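Local coordinates for protein cyclic GMP-AMP synthase-like receptor (Tribolium castaneum, PDB 7LT2) that senses double-stranded RNA as a danger signal and cyclises ATP and GTP into the second messenger 2',3'-cGAMP in innate immunity, at residues F46-G56 and F71-I79; G173-I181 and I189-C197. All blocks are in the same frame, centred on the assembly; numbering follows the deposited sequence.

Contact 1: F46-G56 and F71-I79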
ATOM      1  N   PHE A  46     -12.288 -20.718  -1.984  1.00 18.50           N
ATOM      2  CA  PHE A  46     -11.437 -19.614  -2.418  1.00 15.11           C
ATOM      3  C   PHE A  46     -11.626 -19.331  -3.897  1.00 16.85           C
ATOM      4  O   PHE A  46     -11.699 -18.168  -4.306  1.00 17.04           O
ATOM      5  CB  PHE A  46      -9.959 -19.892  -2.137  1.00 16.42           C
ATOM      6  CG  PHE A  46      -9.031 -18.891  -2.792  1.00 16.66           C
ATOM      7  CD1 PHE A  46      -9.006 -17.572  -2.365  1.00 21.44           C
ATOM      8  CD2 PHE A  46      -8.219 -19.259  -3.854  1.00 18.20           C
ATOM      9  CE1 PHE A  46      -8.170 -16.638  -2.975  1.00 16.53           C
ATOM     10  CE2 PHE A  46      -7.380 -18.327  -4.469  1.00 15.78           C
ATOM     11  CZ  PHE A  46      -7.358 -17.021  -4.024  1.00 18.12           C
ATOM     12  N   LYS A  47     -11.702 -20.380  -4.718  1.00 16.39           N
ATOM     13  CA  LYS A  47     -11.891 -20.154  -6.147  1.00 16.59           C
ATOM     14  C   LYS A  47     -13.200 -19.424  -6.409  1.00 19.53           C
ATOM     15  O   LYS A  47     -13.262 -18.527  -7.258  1.00 20.60           O
ATOM     16  CB  LYS A  47     -11.847 -21.479  -6.905  1.00 20.63           C
ATOM     17  CG  LYS A  47     -11.833 -21.309  -8.419  1.00 21.25           C
ATOM     18  CD  LYS A  47     -11.713 -22.650  -9.109  1.00 23.22           C
ATOM     19  CE  LYS A  47     -11.596 -22.481 -10.616  1.00 30.77           C
ATOM     20  NZ  LYS A  47     -11.206 -23.763 -11.246  1.00 32.97           N
ATOM     21  N   ALA A  48     -14.250 -19.768  -5.656  1.00 18.84           N
ATOM     22  CA  ALA A  48     -15.541 -19.110  -5.835  1.00 17.02           C
ATOM     23  C   ALA A  48     -15.501 -17.658  -5.370  1.00 19.08           C
ATOM     24  O   ALA A  48     -16.073 -16.781  -6.025  1.00 19.02           O
ATOM     25  CB  ALA A  48     -16.630 -19.883  -5.088  1.00 17.39           C
ATOM     26  N   LEU A  49     -14.835 -17.387  -4.241  1.00 16.22           N
ATOM     27  CA  LEU A  49     -14.797 -16.027  -3.704  1.00 17.05           C
ATOM     28  C   LEU A  49     -13.880 -15.111  -4.504  1.00 15.71           C
ATOM     29  O   LEU A  49     -14.141 -13.906  -4.597  1.00 17.31           O
ATOM     30  CB  LEU A  49     -14.328 -16.052  -2.254  1.00 16.20           C
ATOM     31  CG  LEU A  49     -15.373 -16.469  -1.221  1.00 15.81           C
ATOM     32  CD1 LEU A  49     -14.671 -16.841   0.071  1.00 17.85           C
ATOM     33  CD2 LEU A  49     -16.328 -15.314  -0.998  1.00 17.47           C
ATOM     34  N   PHE A  50     -12.808 -15.653  -5.068  1.00 15.53           N
ATOM     35  CA  PHE A  50     -11.771 -14.817  -5.662  1.00 16.62           C
ATOM     36  C   PHE A  50     -12.305 -14.025  -6.847  1.00 18.25           C
ATOM     37  O   PHE A  50     -12.963 -14.574  -7.739  1.00 19.34           O
ATOM     38  CB  PHE A  50     -10.582 -15.669  -6.099  1.00 17.82           C
ATOM     39  CG  PHE A  50      -9.496 -14.882  -6.772  1.00 18.56           C
ATOM     40  CD1 PHE A  50      -8.602 -14.137  -6.023  1.00 16.60           C
ATOM     41  CD2 PHE A  50      -9.374 -14.880  -8.148  1.00 21.19           C
ATOM     42  CE1 PHE A  50      -7.597 -13.408  -6.634  1.00 19.40           C
ATOM     43  CE2 PHE A  50      -8.368 -14.150  -8.766  1.00 21.64           C
ATOM     44  CZ  PHE A  50      -7.488 -13.416  -8.011  1.00 20.63           C
ATOM     45  N   ARG A  51     -12.018 -12.724  -6.850  1.00 16.19           N
ATOM     46  CA  ARG A  51     -12.339 -11.853  -7.971  1.00 16.21           C
ATOM     47  C   ARG A  51     -11.099 -11.355  -8.699  1.00 19.13           C
ATOM     48  O   ARG A  51     -10.996 -11.510  -9.922  1.00 19.80           O
ATOM     49  CB  ARG A  51     -13.175 -10.659  -7.492  1.00 22.10           C
ATOM     50  CG  ARG A  51     -13.578  -9.698  -8.600  1.00 27.10           C
ATOM     51  CD  ARG A  51     -14.605  -8.690  -8.102  1.00 38.99           C
ATOM     52  NE  ARG A  51     -14.971  -7.725  -9.131  1.00 40.67           N
ATOM     53  CZ  ARG A  51     -15.937  -7.911 -10.021  1.00 46.10           C
ATOM     54  NH1 ARG A  51     -16.650  -9.025 -10.044  1.00 46.01           N
ATOM     55  NH2 ARG A  51     -16.199  -6.952 -10.906  1.00 41.34           N
ATOM     56  N   ARG A  52     -10.154 -10.763  -7.979  1.00 18.34           N
ATOM     57  CA  ARG A  52      -8.969 -10.164  -8.589  1.00 15.93           C
ATOM     58  C   ARG A  52      -8.008  -9.786  -7.470  1.00 15.53           C
ATOM     59  O   ARG A  52      -8.329  -9.906  -6.284  1.00 15.44           O
ATOM     60  CB  ARG A  52      -9.336  -8.941  -9.429  1.00 19.76           C
ATOM     61  CG  ARG A  52      -9.899  -7.780  -8.618  1.00 18.63           C
ATOM     62  CD  ARG A  52     -10.397  -6.665  -9.517  1.00 25.13           C
ATOM     63  NE  ARG A  52     -11.190  -5.675  -8.801  1.00 22.02           N
ATOM     64  CZ  ARG A  52     -10.713  -4.532  -8.328  1.00 24.82           C
ATOM     65  NH1 ARG A  52      -9.433  -4.218  -8.440  1.00 25.97           N
ATOM     66  NH2 ARG A  52     -11.540  -3.682  -7.729  1.00 25.00           N
ATOM     67  N   VAL A  53      -6.825  -9.317  -7.857  1.00 18.66           N
ATOM     68  CA  VAL A  53      -5.838  -8.818  -6.908  1.00 16.21           C
ATOM     69  C   VAL A  53      -5.606  -7.336  -7.172  1.00 14.63           C
ATOM     70  O   VAL A  53      -5.794  -6.838  -8.289  1.00 16.94           O
ATOM     71  CB  VAL A  53      -4.500  -9.593  -6.969  1.00 16.45           C
ATOM     72  CG1 VAL A  53      -4.716 -11.076  -6.682  1.00 16.63           C
ATOM     73  CG2 VAL A  53      -3.794  -9.395  -8.322  1.00 17.90           C
ATOM     74  N   PHE A  54      -5.205  -6.630  -6.117  1.00 14.50           N
ATOM     75  CA  PHE A  54      -4.744  -5.253  -6.206  1.00 17.10           C
ATOM     76  C   PHE A  54      -3.341  -5.207  -5.626  1.00 17.00           C
ATOM     77  O   PHE A  54      -3.094  -5.769  -4.555  1.00 16.68           O
ATOM     78  CB  PHE A  54      -5.674  -4.298  -5.447  1.00 15.24           C
ATOM     79  CG  PHE A  54      -5.191  -2.877  -5.416  1.00 18.74           C
ATOM     80  CD1 PHE A  54      -5.416  -2.027  -6.495  1.00 21.28           C
ATOM     81  CD2 PHE A  54      -4.502  -2.389  -4.316  1.00 19.86           C
ATOM     82  CE1 PHE A  54      -4.969  -0.716  -6.470  1.00 19.76           C
ATOM     83  CE2 PHE A  54      -4.050  -1.077  -4.288  1.00 20.10           C
ATOM     84  CZ  PHE A  54      -4.288  -0.244  -5.369  1.00 16.90           C
ATOM     85  N   TYR A  55      -2.420  -4.556  -6.335  1.00 15.75           N
ATOM     86  CA  TYR A  55      -1.036  -4.461  -5.884  1.00 16.79           C
ATOM     87  C   TYR A  55      -0.893  -3.165  -5.091  1.00 14.62           C
ATOM     88  O   TYR A  55      -0.966  -2.074  -5.659  1.00 15.67           O
ATOM     89  CB  TYR A  55      -0.075  -4.511  -7.070  1.00 16.62           C
ATOM     90  CG  TYR A  55      -0.301  -5.688  -8.001  1.00 16.50           C
ATOM     91  CD1 TYR A  55      -0.018  -6.987  -7.599  1.00 18.45           C
ATOM     92  CD2 TYR A  55      -0.783  -5.495  -9.288  1.00 18.70           C
ATOM     93  CE1 TYR A  55      -0.222  -8.070  -8.458  1.00 18.44           C
ATOM     94  CE2 TYR A  55      -0.986  -6.560 -10.151  1.00 21.28           C
ATOM     95  CZ  TYR A  55      -0.710  -7.848  -9.732  1.00 19.31           C
ATOM     96  OH  TYR A  55      -0.918  -8.905 -10.596  1.00 20.08           O
ATOM     97  N   GLY A  56      -0.723  -3.287  -3.777  1.00 15.80           N
ATOM     98  CA  GLY A  56      -0.767  -2.148  -2.880  1.00 16.66           C
ATOM     99  C   GLY A  56       0.617  -1.758  -2.399  1.00 17.15           C
ATOM    100  O   GLY A  56       1.498  -2.605  -2.252  1.00 18.38           O
ATOM    101  N   PHE A  71       5.723  -5.260  -1.078  1.00 17.81           N
ATOM    102  CA  PHE A  71       4.403  -4.708  -1.351  1.00 16.80           C
ATOM    103  C   PHE A  71       3.350  -5.698  -0.869  1.00 18.32           C
ATOM    104  O   PHE A  71       3.660  -6.820  -0.457  1.00 18.28           O
ATOM    105  CB  PHE A  71       4.204  -4.350  -2.838  1.00 19.22           C
ATOM    106  CG  PHE A  71       4.159  -5.532  -3.775  1.00 18.59           C
ATOM    107  CD1 PHE A  71       5.324  -6.039  -4.324  1.00 23.66           C
ATOM    108  CD2 PHE A  71       2.948  -6.095  -4.146  1.00 20.29           C
ATOM    109  CE1 PHE A  71       5.288  -7.106  -5.207  1.00 25.91           C
ATOM    110  CE2 PHE A  71       2.903  -7.167  -5.026  1.00 22.02           C
ATOM    111  CZ  PHE A  71       4.077  -7.673  -5.554  1.00 24.47           C
ATOM    112  N   ASP A  72       2.100  -5.250  -0.899  1.00 16.98           N
ATOM    113  CA  ASP A  72       0.957  -6.049  -0.471  1.00 18.45           C
ATOM    114  C   ASP A  72       0.215  -6.606  -1.678  1.00 18.98           C
ATOM    115  O   ASP A  72      -0.180  -5.852  -2.572  1.00 18.75           O
ATOM    116  CB  ASP A  72      -0.017  -5.216   0.362  1.00 22.24           C
ATOM    117  CG  ASP A  72       0.444  -5.009   1.784  1.00 23.01           C
ATOM    118  OD1 ASP A  72       1.519  -5.530   2.163  1.00 23.35           O
ATOM    119  OD2 ASP A  72      -0.284  -4.315   2.524  1.00 27.58           O
ATOM    120  N   LEU A  73      -0.006  -7.917  -1.685  1.00 18.28           N
ATOM    121  CA  LEU A  73      -0.960  -8.511  -2.617  1.00 17.06           C
ATOM    122  C   LEU A  73      -2.317  -8.521  -1.928  1.00 17.06           C
ATOM    123  O   LEU A  73      -2.595  -9.384  -1.093  1.00 17.33           O
ATOM    124  CB  LEU A  73      -0.542  -9.917  -3.033  1.00 17.39           C
ATOM    125  CG  LEU A  73      -1.413 -10.481  -4.166  1.00 16.18           C
ATOM    126  CD1 LEU A  73      -1.163  -9.704  -5.451  1.00 16.13           C
ATOM    127  CD2 LEU A  73      -1.137 -11.960  -4.356  1.00 20.16           C
ATOM    128  N   ASP A  74      -3.156  -7.542  -2.259  1.00 17.92           N
ATOM    129  CA  ASP A  74      -4.516  -7.490  -1.733  1.00 19.19           C
ATOM    130  C   ASP A  74      -5.371  -8.437  -2.562  1.00 17.05           C
ATOM    131  O   ASP A  74      -5.716  -8.145  -3.712  1.00 16.04           O
ATOM    132  CB  ASP A  74      -5.052  -6.064  -1.762  1.00 19.74           C
ATOM    133  CG  ASP A  74      -4.361  -5.165  -0.760  1.00 21.16           C
ATOM    134  OD1 ASP A  74      -3.954  -5.663   0.317  1.00 19.96           O
ATOM    135  OD2 ASP A  74      -4.207  -3.964  -1.051  1.00 23.47           O
ATOM    136  N   ILE A  75      -5.695  -9.589  -1.981  1.00 15.05           N
ATOM    137  CA  ILE A  75      -6.466 -10.631  -2.649  1.00 17.15           C
ATOM    138  C   ILE A  75      -7.939 -10.321  -2.411  1.00 16.57           C
ATOM    139  O   ILE A  75      -8.425 -10.421  -1.282  1.00 18.01           O
ATOM    140  CB  ILE A  75      -6.086 -12.020  -2.116  1.00 18.50           C
ATOM    141  CG1 ILE A  75      -4.592 -12.278  -2.329  1.00 16.07           C
ATOM    142  CG2 ILE A  75      -6.926 -13.116  -2.784  1.00 17.56           C
ATOM    143  CD1 ILE A  75      -4.051 -13.476  -1.566  1.00 19.64           C
ATOM    144  N   LEU A  76      -8.652  -9.926  -3.469  1.00 17.36           N
ATOM    145  CA  LEU A  76     -10.007  -9.394  -3.324  1.00 14.35           C
ATOM    146  C   LEU A  76     -11.027 -10.521  -3.482  1.00 16.84           C
ATOM    147  O   LEU A  76     -11.187 -11.084  -4.572  1.00 16.92           O
ATOM    148  CB  LEU A  76     -10.260  -8.275  -4.331  1.00 16.44           C
ATOM    149  CG  LEU A  76      -9.243  -7.121  -4.322  1.00 19.57           C
ATOM    150  CD1 LEU A  76      -9.771  -5.943  -5.118  1.00 17.35           C
ATOM    151  CD2 LEU A  76      -8.892  -6.681  -2.909  1.00 17.94           C
ATOM    152  N   LEU A  77     -11.711 -10.841  -2.388  1.00 17.31           N
ATOM    153  CA  LEU A  77     -12.784 -11.824  -2.351  1.00 14.47           C
ATOM    154  C   LEU A  77     -14.119 -11.093  -2.407  1.00 18.49           C
ATOM    155  O   LEU A  77     -14.256  -9.986  -1.887  1.00 17.77           O
ATOM    156  CB  LEU A  77     -12.691 -12.661  -1.072  1.00 18.04           C
ATOM    157  CG  LEU A  77     -11.278 -13.116  -0.700  1.00 19.43           C
ATOM    158  CD1 LEU A  77     -11.230 -13.658   0.717  1.00 21.42           C
ATOM    159  CD2 LEU A  77     -10.792 -14.160  -1.697  1.00 17.95           C
ATOM    160  N   HIS A  78     -15.111 -11.710  -3.047  1.00 20.38           N
ATOM    161  CA  HIS A  78     -16.405 -11.061  -3.223  1.00 18.35           C
ATOM    162  C   HIS A  78     -17.507 -11.961  -2.697  1.00 16.76           C
ATOM    163  O   HIS A  78     -17.666 -13.092  -3.172  1.00 20.76           O
ATOM    164  CB  HIS A  78     -16.673 -10.709  -4.688  1.00 19.78           C
ATOM    165  CG  HIS A  78     -18.013 -10.080  -4.905  1.00 22.65           C
ATOM    166  ND1 HIS A  78     -18.339  -8.834  -4.414  1.00 25.90           N
ATOM    167  CD2 HIS A  78     -19.122 -10.539  -5.532  1.00 28.38           C
ATOM    168  CE1 HIS A  78     -19.586  -8.546  -4.741  1.00 24.51           C
ATOM    169  NE2 HIS A  78     -20.085  -9.565  -5.418  1.00 25.09           N
ATOM    170  N   ILE A  79     -18.247 -11.459  -1.718  1.00 19.30           N
ATOM    171  CA  ILE A  79     -19.426 -12.159  -1.198  1.00 18.51           C
ATOM    172  C   ILE A  79     -20.582 -11.945  -2.164  1.00 22.84           C
ATOM    173  O   ILE A  79     -20.913 -10.789  -2.473  1.00 21.75           O
ATOM    174  CB  ILE A  79     -19.775 -11.640   0.192  1.00 17.43           C
ATOM    175  CG1 ILE A  79     -18.623 -11.899   1.169  1.00 22.04           C
ATOM    176  CG2 ILE A  79     -21.080 -12.278   0.688  1.00 22.32           C
ATOM    177  CD1 ILE A  79     -18.781 -11.202   2.493  1.00 24.84           C
TER
HETATM  178  O   HOH W   1     -17.682 -14.198  -5.565  1.00 30.01           O

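Contact 2: G173-I181 and I189-C197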
ATOM      1  N   GLY A 173       5.445 -12.698   9.814  1.00 34.36           N
ATOM      2  CA  GLY A 173       5.843 -11.656  10.735  1.00 35.35           C
ATOM      3  C   GLY A 173       4.730 -10.702  11.091  1.00 36.46           C
ATOM      4  O   GLY A 173       4.988  -9.666  11.713  1.00 43.00           O
ATOM      5  N   GLY A 174       3.502 -11.014  10.703  1.00 38.00           N
ATOM      6  CA  GLY A 174       2.365 -10.177  10.976  1.00 30.68           C
ATOM      7  C   GLY A 174       1.092 -10.926  10.656  1.00 29.17           C
ATOM      8  O   GLY A 174       1.081 -12.156  10.539  1.00 33.21           O
ATOM      9  N   PRO A 175      -0.012 -10.195  10.509  1.00 32.36           N
ATOM     10  CA  PRO A 175      -1.293 -10.861  10.238  1.00 31.91           C
ATOM     11  C   PRO A 175      -1.290 -11.667   8.951  1.00 29.08           C
ATOM     12  O   PRO A 175      -1.965 -12.700   8.875  1.00 30.17           O
ATOM     13  CB  PRO A 175      -2.286  -9.692  10.170  1.00 35.15           C
ATOM     14  CG  PRO A 175      -1.616  -8.575  10.916  1.00 39.33           C
ATOM     15  CD  PRO A 175      -0.156  -8.737  10.642  1.00 36.33           C
ATOM     16  N   ALA A 176      -0.545 -11.236   7.943  1.00 28.17           N
ATOM     17  CA  ALA A 176      -0.514 -11.911   6.658  1.00 20.38           C
ATOM     18  C   ALA A 176       0.808 -12.642   6.465  1.00 22.97           C
ATOM     19  O   ALA A 176       1.859 -12.200   6.940  1.00 25.84           O
ATOM     20  CB  ALA A 176      -0.733 -10.914   5.513  1.00 23.99           C
ATOM     21  N   MET A 177       0.739 -13.778   5.776  1.00 21.77           N
ATOM     22  CA  MET A 177       1.940 -14.481   5.352  1.00 19.07           C
ATOM     23  C   MET A 177       2.755 -13.602   4.417  1.00 21.31           C
ATOM     24  O   MET A 177       2.202 -12.847   3.616  1.00 20.79           O
ATOM     25  CB  MET A 177       1.574 -15.779   4.630  1.00 22.83           C
ATOM     26  CG  MET A 177       0.850 -16.788   5.491  1.00 30.77           C
ATOM     27  SD  MET A 177       1.982 -17.482   6.697  1.00 39.31           S
ATOM     28  CE  MET A 177       3.337 -17.992   5.637  1.00 22.99           C
ATOM     29  N   THR A 178       4.078 -13.708   4.517  1.00 19.74           N
ATOM     30  CA  THR A 178       4.995 -13.048   3.595  1.00 16.47           C
ATOM     31  C   THR A 178       5.640 -14.084   2.686  1.00 18.12           C
ATOM     32  O   THR A 178       6.118 -15.119   3.161  1.00 20.13           O
ATOM     33  CB  THR A 178       6.086 -12.278   4.350  1.00 17.30           C
ATOM     34  OG1 THR A 178       5.490 -11.249   5.153  1.00 20.79           O
ATOM     35  CG2 THR A 178       7.095 -11.652   3.371  1.00 21.53           C
ATOM     36  N   LEU A 179       5.651 -13.807   1.387  1.00 17.11           N
ATOM     37  CA  LEU A 179       6.458 -14.563   0.437  1.00 19.37           C
ATOM     38  C   LEU A 179       7.682 -13.736   0.064  1.00 21.22           C
ATOM     39  O   LEU A 179       7.548 -12.639  -0.486  1.00 20.88           O
ATOM     40  CB  LEU A 179       5.666 -14.908  -0.824  1.00 16.99           C
ATOM     41  CG  LEU A 179       4.381 -15.725  -0.667  1.00 18.76           C
ATOM     42  CD1 LEU A 179       3.819 -16.117  -2.046  1.00 19.42           C
ATOM     43  CD2 LEU A 179       4.589 -16.955   0.199  1.00 23.36           C
ATOM     44  N   GLY A 180       8.868 -14.263   0.356  1.00 18.08           N
ATOM     45  CA  GLY A 180      10.094 -13.661  -0.136  1.00 19.07           C
ATOM     46  C   GLY A 180      10.464 -14.242  -1.488  1.00 20.31           C
ATOM     47  O   GLY A 180      10.732 -15.441  -1.592  1.00 20.64           O
ATOM     48  N   ILE A 181      10.478 -13.423  -2.535  1.00 18.93           N
ATOM     49  CA  ILE A 181      10.660 -13.903  -3.902  1.00 15.47           C
ATOM     50  C   ILE A 181      12.057 -13.528  -4.376  1.00 17.68           C
ATOM     51  O   ILE A 181      12.448 -12.356  -4.312  1.00 19.07           O
ATOM     52  CB  ILE A 181       9.577 -13.340  -4.839  1.00 15.47           C
ATOM     53  CG1 ILE A 181       8.192 -13.776  -4.344  1.00 19.55           C
ATOM     54  CG2 ILE A 181       9.815 -13.812  -6.275  1.00 17.31           C
ATOM     55  CD1 ILE A 181       7.029 -13.138  -5.078  1.00 19.20           C
ATOM     56  N   ILE A 189      14.387 -10.371  -4.908  1.00 19.58           N
ATOM     57  CA  ILE A 189      13.595  -9.418  -5.683  1.00 19.31           C
ATOM     58  C   ILE A 189      12.724  -8.570  -4.760  1.00 17.91           C
ATOM     59  O   ILE A 189      12.921  -7.352  -4.663  1.00 25.32           O
ATOM     60  CB  ILE A 189      12.745 -10.127  -6.753  1.00 20.45           C
ATOM     61  CG1 ILE A 189      13.647 -10.909  -7.709  1.00 21.12           C
ATOM     62  CG2 ILE A 189      11.910  -9.106  -7.513  1.00 21.68           C
ATOM     63  CD1 ILE A 189      12.894 -11.841  -8.648  1.00 20.09           C
ATOM     64  N   MET A 190      11.764  -9.191  -4.073  1.00 18.53           N
ATOM     65  CA  MET A 190      10.872  -8.427  -3.203  1.00 18.22           C
ATOM     66  C   MET A 190      10.114  -9.382  -2.292  1.00 19.85           C
ATOM     67  O   MET A 190       9.944 -10.563  -2.610  1.00 18.72           O
ATOM     68  CB  MET A 190       9.885  -7.579  -4.014  1.00 20.02           C
ATOM     69  CG  MET A 190       9.790  -6.128  -3.541  1.00 24.83           C
ATOM     70  SD  MET A 190       8.994  -5.034  -4.722  1.00 27.50           S
ATOM     71  CE  MET A 190      10.269  -4.913  -5.965  1.00 25.68           C
ATOM     72  N   ASP A 191       9.671  -8.850  -1.147  1.00 17.14           N
ATOM     73  CA  ASP A 191       8.735  -9.534  -0.260  1.00 17.50           C
ATOM     74  C   ASP A 191       7.311  -9.137  -0.621  1.00 16.62           C
ATOM     75  O   ASP A 191       7.048  -7.993  -0.996  1.00 18.68           O
ATOM     76  CB  ASP A 191       8.986  -9.170   1.209  1.00 17.49           C
ATOM     77  CG  ASP A 191      10.276  -9.745   1.760  1.00 20.45           C
ATOM     78  OD1 ASP A 191      10.825 -10.690   1.163  1.00 23.28           O
ATOM     79  OD2 ASP A 191      10.730  -9.256   2.821  1.00 22.36           O
ATOM     80  N   VAL A 192       6.380 -10.086  -0.493  1.00 16.17           N
ATOM     81  CA  VAL A 192       4.970  -9.837  -0.786  1.00 17.39           C
ATOM     82  C   VAL A 192       4.121 -10.382   0.354  1.00 16.15           C
ATOM     83  O   VAL A 192       4.225 -11.563   0.697  1.00 18.01           O
ATOM     84  CB  VAL A 192       4.537 -10.479  -2.120  1.00 15.52           C
ATOM     85  CG1 VAL A 192       3.100 -10.108  -2.452  1.00 18.11           C
ATOM     86  CG2 VAL A 192       5.469 -10.051  -3.253  1.00 19.63           C
ATOM     87  N   ASP A 193       3.272  -9.531   0.927  1.00 16.29           N
ATOM     88  CA  ASP A 193       2.323  -9.953   1.953  1.00 17.86           C
ATOM     89  C   ASP A 193       0.991 -10.324   1.306  1.00 17.11           C
ATOM     90  O   ASP A 193       0.471  -9.584   0.466  1.00 17.03           O
ATOM     91  CB  ASP A 193       2.122  -8.855   2.998  1.00 17.09           C
ATOM     92  CG  ASP A 193       3.279  -8.762   3.979  1.00 22.49           C
ATOM     93  OD1 ASP A 193       4.311  -9.434   3.763  1.00 22.46           O
ATOM     94  OD2 ASP A 193       3.150  -8.013   4.971  1.00 30.30           O
ATOM     95  N   LEU A 194       0.435 -11.466   1.707  1.00 17.00           N
ATOM     96  CA  LEU A 194      -0.778 -12.000   1.087  1.00 19.19           C
ATOM     97  C   LEU A 194      -1.957 -11.640   1.985  1.00 16.06           C
ATOM     98  O   LEU A 194      -2.199 -12.294   2.999  1.00 18.45           O
ATOM     99  CB  LEU A 194      -0.653 -13.504   0.881  1.00 16.49           C
ATOM    100  CG  LEU A 194       0.638 -13.979   0.207  1.00 23.56           C
ATOM    101  CD1 LEU A 194       0.673 -15.501   0.145  1.00 26.86           C
ATOM    102  CD2 LEU A 194       0.781 -13.379  -1.183  1.00 20.15           C
ATOM    103  N   VAL A 195      -2.685 -10.591   1.609  1.00 17.39           N
ATOM    104  CA  VAL A 195      -3.687  -9.959   2.466  1.00 19.74           C
ATOM    105  C   VAL A 195      -5.080 -10.297   1.940  1.00 16.32           C
ATOM    106  O   VAL A 195      -5.449  -9.893   0.830  1.00 16.28           O
ATOM    107  CB  VAL A 195      -3.486  -8.437   2.524  1.00 17.75           C
ATOM    108  CG1 VAL A 195      -4.469  -7.804   3.493  1.00 17.30           C
ATOM    109  CG2 VAL A 195      -2.037  -8.100   2.893  1.00 18.61           C
ATOM    110  N   ALA A 196      -5.870 -10.998   2.757  1.00 16.94           N
ATOM    111  CA  ALA A 196      -7.233 -11.361   2.387  1.00 16.81           C
ATOM    112  C   ALA A 196      -8.166 -10.173   2.597  1.00 18.45           C
ATOM    113  O   ALA A 196      -8.331  -9.706   3.728  1.00 20.96           O
ATOM    114  CB  ALA A 196      -7.698 -12.557   3.216  1.00 18.59           C
ATOM    115  N   CYS A 197      -8.791  -9.705   1.516  1.00 16.18           N
ATOM    116  CA  CYS A 197      -9.674  -8.547   1.546  1.00 16.67           C
ATOM    117  C   CYS A 197     -11.031  -8.911   0.952  1.00 17.92           C
ATOM    118  O   CYS A 197     -11.180  -9.925   0.268  1.00 17.82           O
ATOM    119  CB  CYS A 197      -9.088  -7.376   0.758  1.00 15.54           C
ATOM    120  SG  CYS A 197      -7.391  -6.923   1.218  1.00 18.67           S
TER
HETATM  121  O   HOH W   2       1.316  -8.792   7.601  1.00 34.42           O
HETATM  122  O   HOH W   3      -1.701 -14.638   4.502  1.00 20.00           O

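Contact 1: F46-G56 and F71-I79
With chi1 at 65°, Arg-52 carries CG between its backbone N and carbonyl carbon, and from there an extended chain lays the guanidinium flat over Leu-76: Leu-76 CD1 sits 3.6 Å from Arg-52 CZ, over the centre of one face. Phe-54 has CG opposite its backbone N (chi1 176°), which sets its ring alongside Asp-74: ring and carboxylate are nearly coplanar, 5° apart, and Asp-74 OD2 meets the ring edge at Phe-54 CD2, 3.6 Å away. On the face with Val-53, Tyr-55, Leu-73 and Ile-75 the contacts are between carbon atoms. Leu-73 CD1 fits between Val-53 and the Tyr-55 ring, 3.5 Å from Tyr-55 CE1, while Ile-75 CG2 abuts the ring edges of both Phe-46 and Phe-50, 3.7 Å from Phe-46 CE1. The backbones pair antiparallel, and Gly-56 exchanges bonds with Asp-72 (Gly-56 N to Asp-72 O 2.9 Å), by similarity a ligand of the catalytic magnesium. A classic beta bulge interrupts the register where Arg-51 and Arg-52 both face Leu-76: Leu-76 O accepts Arg-51 N at 2.9 Å, and Leu-76 N donates to Arg-52 O at 2.8 Å. The bulge lies just beyond Phe-50, the first residue to leave helix 44-49, and Leu-49 O accepts His-78 N. Glu-221 forms salt bridges with both arginines, and Glu-246, by similarity an ATP-binding residue, with Arg-52. Helix 131-147 packs on Phe-46, Ile-75 and Leu-77, helix 18-42 on Phe-46, Phe-50, Tyr-55 and Phe-71, helix 245-251 on Phe-54 and Asp-74, and strand 188-200 runs parallel to 70-77 along its other edge.

Contact 2: G173-I181 and I189-C197
The beta hairpin of strands 177-183 and 188-200 carries Asp-193, by similarity a ligand of the catalytic magnesium and of GTP, and Thr-178 of the partner strand grips that carboxylate directly. Thr-178 OG1 donates to Asp-193 OD1 over 2.6 Å, reaching it from above the carboxylate plane, 40° out of it. Chi1 of -62° places the hydroxyl beside the threonine's backbone N and turns CG2 toward Asp-191, with Thr-178 CG2 3.8 Å from Asp-191 CB. This short bond should restrain the rotation of the carboxylate, making Thr-178 a second-shell support for the presumed metal ligand. Next along this face, Asp-191 OD1 lies 3.3 Å from Gly-180 CA, and its charge is paired with Lys-188.

The two strands belong to the central sheet of the nucleotidyltransferase fold, in which strand 188-200 also runs parallel to 70-77. Within the hairpin, Leu-179 and Val-192 form a hydrogen-bonded antiparallel pair, with Leu-179 N to Val-192 O at 2.7 Å. Near the turn, Ile-189 and Met-190 both face Ile-181 in a classic beta bulge: Ile-181 O accepts two amides in its carbonyl plane, Ile-189 N at 2.8 Å and Met-190 N at 3.2 Å. On the sheet face turned from the carboxylates, Leu-194 crosses Leu-179 at about a right angle, Leu-194 CD1 lying 3.8 Å from Leu-179 CG, and Ile-181 CD1 rests on Val-192 CG2. At the far end the strands part around a water that accepts from Met-177 N and donates to Leu-194 O, 2.8 Å away. Helix 131-147 packs on Leu-194, helix 18-42 on Ile-181 and Met-190, and Trp-170 and Trp-171 of strand 164-171 touch Leu-179 and Thr-178 respectively.

Contacts 1 and 2 lie in one sheet, their centres about 13 Å apart, and meet where strand 70-77 runs parallel to strand 188-200. Leu-73 N approaches Asp-193 O and Ile-75 N approaches Val-195 O, each at 2.8 Å and probably hydrogen-bonded. On one face this brings Asp-72 of contact 1 beside Asp-193 of contact 2, with Asp-72 OD1 3.5 Å from Asp-193 CB; together with Glu-70 they are, by similarity, the ligands of the catalytic magnesium. On the other face Phe-71 CE1 packs on Val-192 CG2 at 3.5 Å. The manganese seen in the crystal is bound at Ile-289, Glu-290 and Lys-292, away from this acidic cluster.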